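Local coordinates for protein immunomodulatory active chitinase (Trichuris suis, PDB 6G9C) that probably binds and hydrolyses chitin as a family 18 chitinase and, as a secreted helminth protein, has immunomodulatory activity in inflammatory lung disease, at residues V347-K358 with P389-L398; A70-V78 with T116-A124. All coordinates share one frame; numbering follows the deposited sequence.

Contact 1. Residues V347-K358 with P389-L398; sequences VESMKAKINWIK and PLISLMQEIL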
loop_
_atom_site.group_PDB
_atom_site.type_symbol
_atom_site.label_atom_id
_atom_site.label_comp_id
_atom_site.label_asym_id
_atom_site.label_seq_id
_atom_site.Cartn_x
_atom_site.Cartn_y
_atom_site.Cartn_z
ATOM N N VAL A 347 -16.149 -19.197 -22.185
ATOM C CA VAL A 347 -17.164 -18.767 -21.224
ATOM C C VAL A 347 -18.060 -19.936 -20.833
ATOM O O VAL A 347 -18.390 -20.116 -19.655
ATOM C CB VAL A 347 -17.986 -17.586 -21.768
ATOM C CG1 VAL A 347 -19.125 -17.302 -20.819
ATOM C CG2 VAL A 347 -17.113 -16.342 -21.906
ATOM N N GLU A 348 -18.457 -20.759 -21.803
ATOM C CA GLU A 348 -19.321 -21.889 -21.474
ATOM C C GLU A 348 -18.605 -22.907 -20.586
ATOM O O GLU A 348 -19.203 -23.436 -19.640
ATOM C CB GLU A 348 -19.839 -22.563 -22.746
ATOM C CG GLU A 348 -20.704 -21.664 -23.644
ATOM C CD GLU A 348 -22.089 -21.381 -23.078
ATOM O OE1 GLU A 348 -22.348 -21.707 -21.897
ATOM O OE2 GLU A 348 -22.936 -20.837 -23.821
ATOM N N SER A 349 -17.338 -23.219 -20.878
ATOM C CA SER A 349 -16.648 -24.208 -20.050
ATOM C C SER A 349 -16.369 -23.645 -18.663
ATOM O O SER A 349 -16.486 -24.361 -17.660
ATOM C CB SER A 349 -15.351 -24.685 -20.722
ATOM O OG SER A 349 -14.335 -23.695 -20.728
ATOM N N MET A 350 -16.025 -22.358 -18.582
ATOM C CA MET A 350 -15.815 -21.731 -17.276
ATOM C C MET A 350 -17.109 -21.687 -16.480
ATOM O O MET A 350 -17.106 -21.904 -15.260
ATOM C CB MET A 350 -15.263 -20.317 -17.447
ATOM C CG MET A 350 -13.898 -20.262 -18.077
ATOM S SD MET A 350 -12.617 -20.665 -16.892
ATOM C CE MET A 350 -11.803 -19.079 -16.805
ATOM N N LYS A 351 -18.226 -21.402 -17.159
ATOM C CA LYS A 351 -19.527 -21.379 -16.502
ATOM C C LYS A 351 -19.839 -22.727 -15.881
ATOM O O LYS A 351 -20.296 -22.810 -14.732
ATOM C CB LYS A 351 -20.624 -21.014 -17.514
ATOM C CG LYS A 351 -21.248 -19.672 -17.336
ATOM C CD LYS A 351 -22.202 -19.352 -18.508
ATOM C CE LYS A 351 -23.260 -20.432 -18.716
ATOM N NZ LYS A 351 -24.194 -20.101 -19.847
ATOM N N ALA A 352 -19.643 -23.799 -16.650
ATOM C CA ALA A 352 -19.947 -25.127 -16.138
ATOM C C ALA A 352 -19.052 -25.465 -14.952
ATOM O O ALA A 352 -19.530 -25.960 -13.925
ATOM C CB ALA A 352 -19.799 -26.162 -17.253
ATOM N N LYS A 353 -17.753 -25.172 -15.068
ATOM C CA LYS A 353 -16.800 -25.508 -14.011
ATOM C C LYS A 353 -17.060 -24.701 -12.738
ATOM O O LYS A 353 -17.067 -25.255 -11.633
ATOM C CB LYS A 353 -15.376 -25.276 -14.513
ATOM C CG LYS A 353 -14.947 -26.299 -15.565
ATOM C CD LYS A 353 -13.594 -25.942 -16.158
ATOM C CE LYS A 353 -13.056 -27.086 -17.008
ATOM N NZ LYS A 353 -11.783 -26.707 -17.697
ATOM N N ILE A 354 -17.261 -23.388 -12.875
ATOM C CA ILE A 354 -17.455 -22.538 -11.700
ATOM C C ILE A 354 -18.788 -22.837 -11.020
ATOM O O ILE A 354 -18.890 -22.804 -9.785
ATOM C CB ILE A 354 -17.326 -21.057 -12.097
ATOM C CG1 ILE A 354 -15.908 -20.790 -12.609
ATOM C CG2 ILE A 354 -17.636 -20.134 -10.910
ATOM C CD1 ILE A 354 -15.704 -19.405 -13.164
ATOM N N ASN A 355 -19.839 -23.105 -11.804
ATOM C CA ASN A 355 -21.102 -23.533 -11.210
ATOM C C ASN A 355 -20.954 -24.894 -10.542
ATOM O O ASN A 355 -21.578 -25.155 -9.506
ATOM C CB ASN A 355 -22.203 -23.575 -12.272
ATOM C CG ASN A 355 -22.782 -22.206 -12.567
ATOM O OD1 ASN A 355 -23.154 -21.462 -11.659
ATOM N ND2 ASN A 355 -22.865 -21.870 -13.843
ATOM N N TRP A 356 -20.125 -25.769 -11.117
ATOM C CA TRP A 356 -19.840 -27.053 -10.482
ATOM C C TRP A 356 -19.120 -26.870 -9.141
ATOM O O TRP A 356 -19.459 -27.529 -8.151
ATOM C CB TRP A 356 -19.009 -27.920 -11.430
ATOM C CG TRP A 356 -18.558 -29.209 -10.823
ATOM C CD1 TRP A 356 -19.258 -30.378 -10.761
ATOM C CD2 TRP A 356 -17.299 -29.459 -10.186
ATOM N NE1 TRP A 356 -18.512 -31.343 -10.127
ATOM C CE2 TRP A 356 -17.303 -30.805 -9.767
ATOM C CE3 TRP A 356 -16.167 -28.679 -9.940
ATOM C CZ2 TRP A 356 -16.222 -31.385 -9.108
ATOM C CZ3 TRP A 356 -15.094 -29.259 -9.279
ATOM C CH2 TRP A 356 -15.128 -30.596 -8.876
ATOM N N ILE A 357 -18.114 -25.987 -9.097
ATOM C CA ILE A 357 -17.415 -25.694 -7.840
ATOM C C ILE A 357 -18.420 -25.382 -6.740
ATOM O O ILE A 357 -18.319 -25.882 -5.612
ATOM C CB ILE A 357 -16.429 -24.526 -8.024
ATOM C CG1 ILE A 357 -15.278 -24.899 -8.952
ATOM C CG2 ILE A 357 -15.865 -24.060 -6.671
ATOM C CD1 ILE A 357 -14.401 -23.690 -9.262
ATOM N N LYS A 358 -19.415 -24.554 -7.060
ATOM C CA LYS A 358 -20.416 -24.192 -6.064
ATOM C C LYS A 358 -21.279 -25.392 -5.692
ATOM O O LYS A 358 -21.618 -25.582 -4.517
ATOM C CB LYS A 358 -21.277 -23.042 -6.593
ATOM C CG LYS A 358 -21.913 -22.191 -5.515
ATOM C CD LYS A 358 -22.952 -21.249 -6.082
ATOM C CE LYS A 358 -22.343 -20.316 -7.105
ATOM N NZ LYS A 358 -23.281 -19.211 -7.452
ATOM N N PRO A 389 -13.677 -11.609 -20.181
ATOM C CA PRO A 389 -14.910 -12.410 -20.281
ATOM C C PRO A 389 -14.818 -13.728 -19.522
ATOM O O PRO A 389 -15.832 -14.214 -19.003
ATOM C CB PRO A 389 -15.064 -12.633 -21.794
ATOM C CG PRO A 389 -13.663 -12.523 -22.328
ATOM C CD PRO A 389 -13.004 -11.467 -21.483
ATOM N N LEU A 390 -13.627 -14.314 -19.439
ATOM C CA LEU A 390 -13.464 -15.564 -18.703
ATOM C C LEU A 390 -13.333 -15.322 -17.201
ATOM O O LEU A 390 -14.089 -15.887 -16.402
ATOM C CB LEU A 390 -12.234 -16.329 -19.209
ATOM C CG LEU A 390 -12.200 -16.692 -20.693
ATOM C CD1 LEU A 390 -11.116 -17.720 -20.967
ATOM C CD2 LEU A 390 -13.548 -17.204 -21.128
ATOM N N ILE A 391 -12.380 -14.481 -16.799
ATOM C CA ILE A 391 -12.041 -14.391 -15.380
ATOM C C ILE A 391 -13.150 -13.705 -14.578
ATOM O O ILE A 391 -13.365 -14.038 -13.404
ATOM C CB ILE A 391 -10.666 -13.709 -15.229
ATOM C CG1 ILE A 391 -9.608 -14.560 -15.935
ATOM C CG2 ILE A 391 -10.270 -13.559 -13.759
ATOM C CD1 ILE A 391 -8.257 -13.916 -16.009
ATOM N N SER A 392 -13.905 -12.779 -15.199
ATOM C CA SER A 392 -15.041 -12.146 -14.526
ATOM C C SER A 392 -16.040 -13.149 -13.971
ATOM O O SER A 392 -16.791 -12.807 -13.048
ATOM C CB SER A 392 -15.817 -11.218 -15.484
ATOM O OG SER A 392 -14.983 -10.214 -16.016
ATOM N N LEU A 393 -16.092 -14.360 -14.538
ATOM C CA LEU A 393 -17.088 -15.341 -14.116
ATOM C C LEU A 393 -16.896 -15.778 -12.670
ATOM O O LEU A 393 -17.853 -16.248 -12.049
ATOM C CB LEU A 393 -17.042 -16.565 -15.038
ATOM C CG LEU A 393 -17.549 -16.274 -16.465
ATOM C CD1 LEU A 393 -17.270 -17.440 -17.399
ATOM C CD2 LEU A 393 -19.020 -15.947 -16.449
ATOM N N MET A 394 -15.675 -15.675 -12.132
ATOM C CA MET A 394 -15.454 -16.041 -10.735
ATOM C C MET A 394 -16.239 -15.122 -9.803
ATOM O O MET A 394 -17.076 -15.577 -9.013
ATOM C CB MET A 394 -13.956 -16.003 -10.403
ATOM C CG MET A 394 -13.143 -17.111 -11.047
ATOM S SD MET A 394 -11.539 -17.340 -10.233
ATOM C CE MET A 394 -10.777 -15.750 -10.499
ATOM N N GLN A 395 -15.995 -13.813 -9.902
ATOM C CA GLN A 395 -16.767 -12.843 -9.128
ATOM C C GLN A 395 -18.265 -12.979 -9.385
ATOM O O GLN A 395 -19.074 -12.932 -8.451
ATOM C CB GLN A 395 -16.297 -11.435 -9.478
ATOM C CG GLN A 395 -16.171 -10.500 -8.317
ATOM C CD GLN A 395 -17.493 -10.190 -7.690
ATOM O OE1 GLN A 395 -18.510 -10.101 -8.378
ATOM N NE2 GLN A 395 -17.496 -10.019 -6.371
ATOM N N GLU A 396 -18.658 -13.141 -10.652
ATOM C CA GLU A 396 -20.079 -13.082 -10.988
ATOM C C GLU A 396 -20.841 -14.267 -10.427
ATOM O O GLU A 396 -22.010 -14.123 -10.056
ATOM C CB GLU A 396 -20.274 -13.028 -12.498
ATOM C CG GLU A 396 -19.895 -11.711 -13.122
ATOM C CD GLU A 396 -19.847 -11.791 -14.631
ATOM O OE1 GLU A 396 -20.457 -12.725 -15.198
ATOM O OE2 GLU A 396 -19.194 -10.922 -15.249
ATOM N N ILE A 397 -20.207 -15.433 -10.360
ATOM C CA ILE A 397 -20.872 -16.656 -9.937
ATOM C C ILE A 397 -20.565 -16.990 -8.483
ATOM O O ILE A 397 -21.468 -17.342 -7.725
ATOM C CB ILE A 397 -20.480 -17.824 -10.869
ATOM C CG1 ILE A 397 -20.912 -17.527 -12.309
ATOM C CG2 ILE A 397 -21.084 -19.133 -10.372
ATOM C CD1 ILE A 397 -20.308 -18.468 -13.353
ATOM N N LEU A 398 -19.301 -16.881 -8.065
ATOM C CA LEU A 398 -18.953 -17.203 -6.688
ATOM C C LEU A 398 -19.154 -16.035 -5.733
ATOM O O LEU A 398 -19.127 -16.243 -4.517
ATOM C CB LEU A 398 -17.506 -17.698 -6.598
ATOM C CG LEU A 398 -17.178 -18.938 -7.443
ATOM C CD1 LEU A 398 -15.705 -19.271 -7.366
ATOM C CD2 LEU A 398 -18.030 -20.132 -7.029
#
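Ile354 of helix 347-358 and Leu393 and Ile397 of helix 392-398 interlock as knobs into holes where two outer helices of the glycoside hydrolase family 18 TIM barrel meet. The short helix axes approach to 9.8 Å and cross at -40°, running in roughly the same sense. The CB of Ile354 faces CD1 of Ile397; there the side chain forks. The CG2 branch, anti to the backbone N, lies against Ile397 CG2 at 3.6 Å and also touches CG of Leu398. The other branch, with CG1 beside the backbone N and an extended chi2, carries CD1 to CB of Leu393 at 3.7 Å and on to CG of Met394. One isoleucine thus fills the hollow between Leu393, Met394, Ile397 and Leu398. Leu393 replies in the reverse direction: its side chain sits among Val347, Met350, Lys351 and Ile354, with CD1 3.5 Å from CB of Met350. Ile397 likewise sits among Lys351, Ile354, Asn355 and Lys358, with Asn355 OD1 against its CG2. At the N-terminal end of helix 347-358, the bent chain of Met350 brings CE against CB of Leu390, while Leu390 CD2 meets Val347 CG2 at 3.7 Å. Beneath this interface lies the barrel wall: Met350 and Ile354 touch Leu272 of strand 268-281, and Met394 rests on Ala365 and Val367 of strand 364-368. Near the C-terminal end, Lys358 bends at chi3 and its NZ donates to Ile397 O at 2.6 Å. The C=O...N angle is 141°, with NZ tilted 33° from the carbonyl plane.

Contact 2. Residues A70-V78 with T116-A124; sequences AKLNDDFTV and TATFKKMAA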
loop_
_atom_site.group_PDB
_atom_site.type_symbol
_atom_site.label_atom_id
_atom_site.label_comp_id
_atom_site.label_asym_id
_atom_site.label_seq_id
_atom_site.Cartn_x
_atom_site.Cartn_y
_atom_site.Cartn_z
ATOM N N ALA A 70 9.207 -15.649 -8.438
ATOM C CA ALA A 70 10.519 -15.283 -7.937
ATOM C C ALA A 70 11.542 -16.332 -8.377
ATOM O O ALA A 70 11.209 -17.335 -9.013
ATOM C CB ALA A 70 10.500 -15.141 -6.413
ATOM N N LYS A 71 12.801 -16.104 -8.006
ATOM C CA LYS A 71 13.921 -16.954 -8.389
ATOM C C LYS A 71 14.520 -17.592 -7.143
ATOM O O LYS A 71 14.798 -16.890 -6.163
ATOM C CB LYS A 71 14.980 -16.126 -9.131
ATOM C CG LYS A 71 16.347 -16.753 -9.235
ATOM C CD LYS A 71 16.414 -17.757 -10.361
ATOM C CE LYS A 71 17.838 -17.904 -10.865
ATOM N NZ LYS A 71 17.922 -18.902 -11.966
ATOM N N LEU A 72 14.730 -18.915 -7.186
ATOM C CA LEU A 72 15.486 -19.638 -6.155
ATOM C C LEU A 72 16.902 -19.869 -6.665
ATOM O O LEU A 72 17.117 -20.681 -7.572
ATOM C CB LEU A 72 14.818 -20.968 -5.799
ATOM C CG LEU A 72 15.527 -21.830 -4.744
ATOM C CD1 LEU A 72 15.612 -21.078 -3.422
ATOM C CD2 LEU A 72 14.809 -23.159 -4.550
ATOM N N ASN A 73 17.864 -19.166 -6.076
ATOM C CA ASN A 73 19.254 -19.259 -6.479
ATOM C C ASN A 73 19.852 -20.601 -6.058
ATOM O O ASN A 73 19.296 -21.337 -5.239
ATOM C CB ASN A 73 20.066 -18.119 -5.867
ATOM C CG ASN A 73 19.726 -16.779 -6.467
ATOM O OD1 ASN A 73 19.592 -16.646 -7.688
ATOM N ND2 ASN A 73 19.593 -15.770 -5.615
ATOM N N ASP A 74 21.016 -20.909 -6.637
ATOM C CA ASP A 74 21.689 -22.169 -6.337
ATOM C C ASP A 74 22.041 -22.290 -4.863
ATOM O O ASP A 74 22.071 -23.405 -4.326
ATOM C CB ASP A 74 22.951 -22.303 -7.189
ATOM C CG ASP A 74 22.638 -22.453 -8.657
ATOM O OD1 ASP A 74 21.449 -22.618 -8.993
ATOM O OD2 ASP A 74 23.573 -22.400 -9.477
ATOM N N ASP A 75 22.320 -21.173 -4.194
ATOM C CA ASP A 75 22.697 -21.202 -2.788
ATOM C C ASP A 75 21.496 -21.175 -1.856
ATOM O O ASP A 75 21.678 -21.045 -0.639
ATOM C CB ASP A 75 23.650 -20.044 -2.460
ATOM C CG ASP A 75 23.003 -18.673 -2.608
ATOM O OD1 ASP A 75 21.797 -18.580 -2.924
ATOM O OD2 ASP A 75 23.723 -17.673 -2.404
ATOM N N PHE A 76 20.285 -21.266 -2.410
ATOM C CA PHE A 76 18.993 -21.379 -1.715
ATOM C C PHE A 76 18.447 -20.029 -1.261
ATOM O O PHE A 76 17.456 -20.001 -0.510
ATOM C CB PHE A 76 19.055 -22.328 -0.506
ATOM C CG PHE A 76 19.737 -23.643 -0.803
ATOM C CD1 PHE A 76 19.453 -24.334 -1.978
ATOM C CD2 PHE A 76 20.652 -24.184 0.085
ATOM C CE1 PHE A 76 20.075 -25.539 -2.257
ATOM C CE2 PHE A 76 21.275 -25.392 -0.192
ATOM C CZ PHE A 76 20.984 -26.065 -1.369
ATOM N N THR A 77 19.043 -18.913 -1.675
ATOM C CA THR A 77 18.469 -17.609 -1.374
ATOM C C THR A 77 17.451 -17.207 -2.448
ATOM O O THR A 77 17.435 -17.746 -3.557
ATOM C CB THR A 77 19.564 -16.547 -1.254
ATOM O OG1 THR A 77 20.267 -16.442 -2.495
ATOM C CG2 THR A 77 20.555 -16.903 -0.133
ATOM N N VAL A 78 16.583 -16.256 -2.096
ATOM C CA VAL A 78 15.480 -15.820 -2.950
ATOM C C VAL A 78 15.800 -14.452 -3.539
ATOM O O VAL A 78 16.383 -13.597 -2.862
ATOM C CB VAL A 78 14.153 -15.778 -2.168
ATOM C CG1 VAL A 78 13.016 -15.247 -3.058
ATOM C CG2 VAL A 78 13.808 -17.155 -1.647
ATOM N N THR A 116 13.131 -29.240 -10.603
ATOM C CA THR A 116 13.153 -29.665 -9.212
ATOM C C THR A 116 14.543 -29.756 -8.599
ATOM O O THR A 116 14.639 -29.971 -7.387
ATOM C CB THR A 116 12.460 -31.030 -9.066
ATOM O OG1 THR A 116 13.170 -32.014 -9.831
ATOM C CG2 THR A 116 11.016 -30.944 -9.583
ATOM N N ALA A 117 15.614 -29.585 -9.381
ATOM C CA ALA A 117 16.957 -29.890 -8.882
ATOM C C ALA A 117 17.298 -29.076 -7.636
ATOM O O ALA A 117 17.761 -29.626 -6.624
ATOM C CB ALA A 117 17.998 -29.644 -9.974
ATOM N N THR A 118 17.090 -27.760 -7.696
ATOM C CA THR A 118 17.423 -26.922 -6.547
ATOM C C THR A 118 16.456 -27.152 -5.391
ATOM O O THR A 118 16.884 -27.221 -4.233
ATOM C CB THR A 118 17.440 -25.448 -6.949
ATOM O OG1 THR A 118 18.270 -25.286 -8.105
ATOM C CG2 THR A 118 17.997 -24.584 -5.804
ATOM N N PHE A 119 15.153 -27.267 -5.683
ATOM C CA PHE A 119 14.186 -27.578 -4.628
ATOM C C PHE A 119 14.616 -28.817 -3.849
ATOM O O PHE A 119 14.611 -28.822 -2.612
ATOM C CB PHE A 119 12.794 -27.801 -5.216
ATOM C CG PHE A 119 11.972 -26.546 -5.375
ATOM C CD1 PHE A 119 11.846 -25.636 -4.336
ATOM C CD2 PHE A 119 11.308 -26.294 -6.566
ATOM C CE1 PHE A 119 11.075 -24.490 -4.484
ATOM C CE2 PHE A 119 10.530 -25.148 -6.728
ATOM C CZ PHE A 119 10.415 -24.242 -5.682
ATOM N N LYS A 120 14.997 -29.876 -4.575
ATOM C CA LYS A 120 15.373 -31.145 -3.953
ATOM C C LYS A 120 16.532 -30.971 -2.986
ATOM O O LYS A 120 16.527 -31.537 -1.886
ATOM C CB LYS A 120 15.748 -32.162 -5.040
ATOM C CG LYS A 120 14.572 -32.798 -5.752
ATOM C CD LYS A 120 15.060 -33.778 -6.824
ATOM C CE LYS A 120 13.902 -34.595 -7.392
ATOM N NZ LYS A 120 13.460 -35.682 -6.470
ATOM N N LYS A 121 17.556 -30.217 -3.393
ATOM C CA LYS A 121 18.697 -29.972 -2.520
ATOM C C LYS A 121 18.307 -29.080 -1.346
ATOM O O LYS A 121 18.675 -29.355 -0.195
ATOM C CB LYS A 121 19.845 -29.341 -3.312
ATOM C CG LYS A 121 20.457 -30.242 -4.381
ATOM C CD LYS A 121 21.687 -29.598 -4.995
ATOM C CE LYS A 121 22.092 -30.315 -6.272
ATOM N NZ LYS A 121 23.496 -30.006 -6.673
ATOM N N MET A 122 17.562 -28.007 -1.622
ATOM C CA MET A 122 17.195 -27.052 -0.577
ATOM C C MET A 122 16.403 -27.719 0.544
ATOM O O MET A 122 16.602 -27.416 1.723
ATOM C CB MET A 122 16.388 -25.902 -1.186
ATOM C CG MET A 122 15.941 -24.849 -0.179
ATOM S SD MET A 122 14.341 -25.222 0.545
ATOM C CE MET A 122 13.263 -24.612 -0.776
ATOM N N ALA A 123 15.478 -28.609 0.194
ATOM C CA ALA A 123 14.619 -29.231 1.191
ATOM C C ALA A 123 15.301 -30.370 1.942
ATOM O O ALA A 123 14.726 -30.872 2.914
ATOM C CB ALA A 123 13.342 -29.747 0.520
ATOM N N ALA A 124 16.511 -30.769 1.533
ATOM C CA ALA A 124 17.101 -32.019 2.013
ATOM C C ALA A 124 17.466 -31.993 3.496
ATOM O O ALA A 124 17.536 -33.058 4.123
ATOM C CB ALA A 124 18.344 -32.362 1.185
#
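Phe76, Leu72 and Thr118 contribute most of the buried surface between the end of strand 64-72, with the turn that follows it, and the short helix 117-122. The Phe76 ring lies over the helix backbone, with CA of Met122 above one face in a CH-pi contact, 3.9 Å from the ring centroid and 20° off the normal. This carbon sits toward the rim, where CB of the same methionine reaches Phe76 CD1 at 3.5 Å. Lys121 adds its CB near CE1 and CZ, although its extended chain then leads its amine away. Thr118 meets the ring at its edge through CG2. The same methyl, anti to the threonine N with OG1 turned beside that nitrogen (chi1 -51°), also packs on Leu72 CD2 at 3.7 Å and on the carbonyl oxygen of Asn73 at 3.5 Å. The Leu72 and Thr118 side chains run alongside one another with opposed directions, and Leu72 CD2 continues to CD1 of Phe119 at 3.9 Å.

Phe76 is presented to the helix by a type I turn, Asn73 to Phe76, closed by the bond from Phe76 N to Asn73 O. Within the turn, Asp75 OD1 accepts from both Thr77 N, 3.0 Å away, and Thr77 OG1; the first bond makes an Asx turn, and together they tie the start of the return chain to the loop. Helix 126-142 adjoins the contact, touching Phe76 through Asn128 and Met122 through Phe132, while Phe119 stacks on Trp152. The arrangement belongs to the TIM barrel of family 18: a hairpin-like extension of barrel strand 64-72 packs against a short helix in the connection after the next parallel strand, 104-110.

Overall arrangement
Contact 2 is complete along the chain before contact 1 begins, and the two lie on opposite sides of the chain's centre. Their centres are 36 Å apart and their nearest atoms about 19 Å, so they do not touch. What connects them is the barrel itself: strand 34-40 pairs in parallel with both 64-72, the strand entering contact 2, and 364-368, the strand beneath contact 1. Contact 1 therefore lies where the last part of the barrel closes onto its first strand, with helix 392-398 packed outside the seam. Contact 2 instead joins an early strand extension to a neighbouring connection. Neither involves the second chain of the assembly, so both belong to the fold of the single subunit.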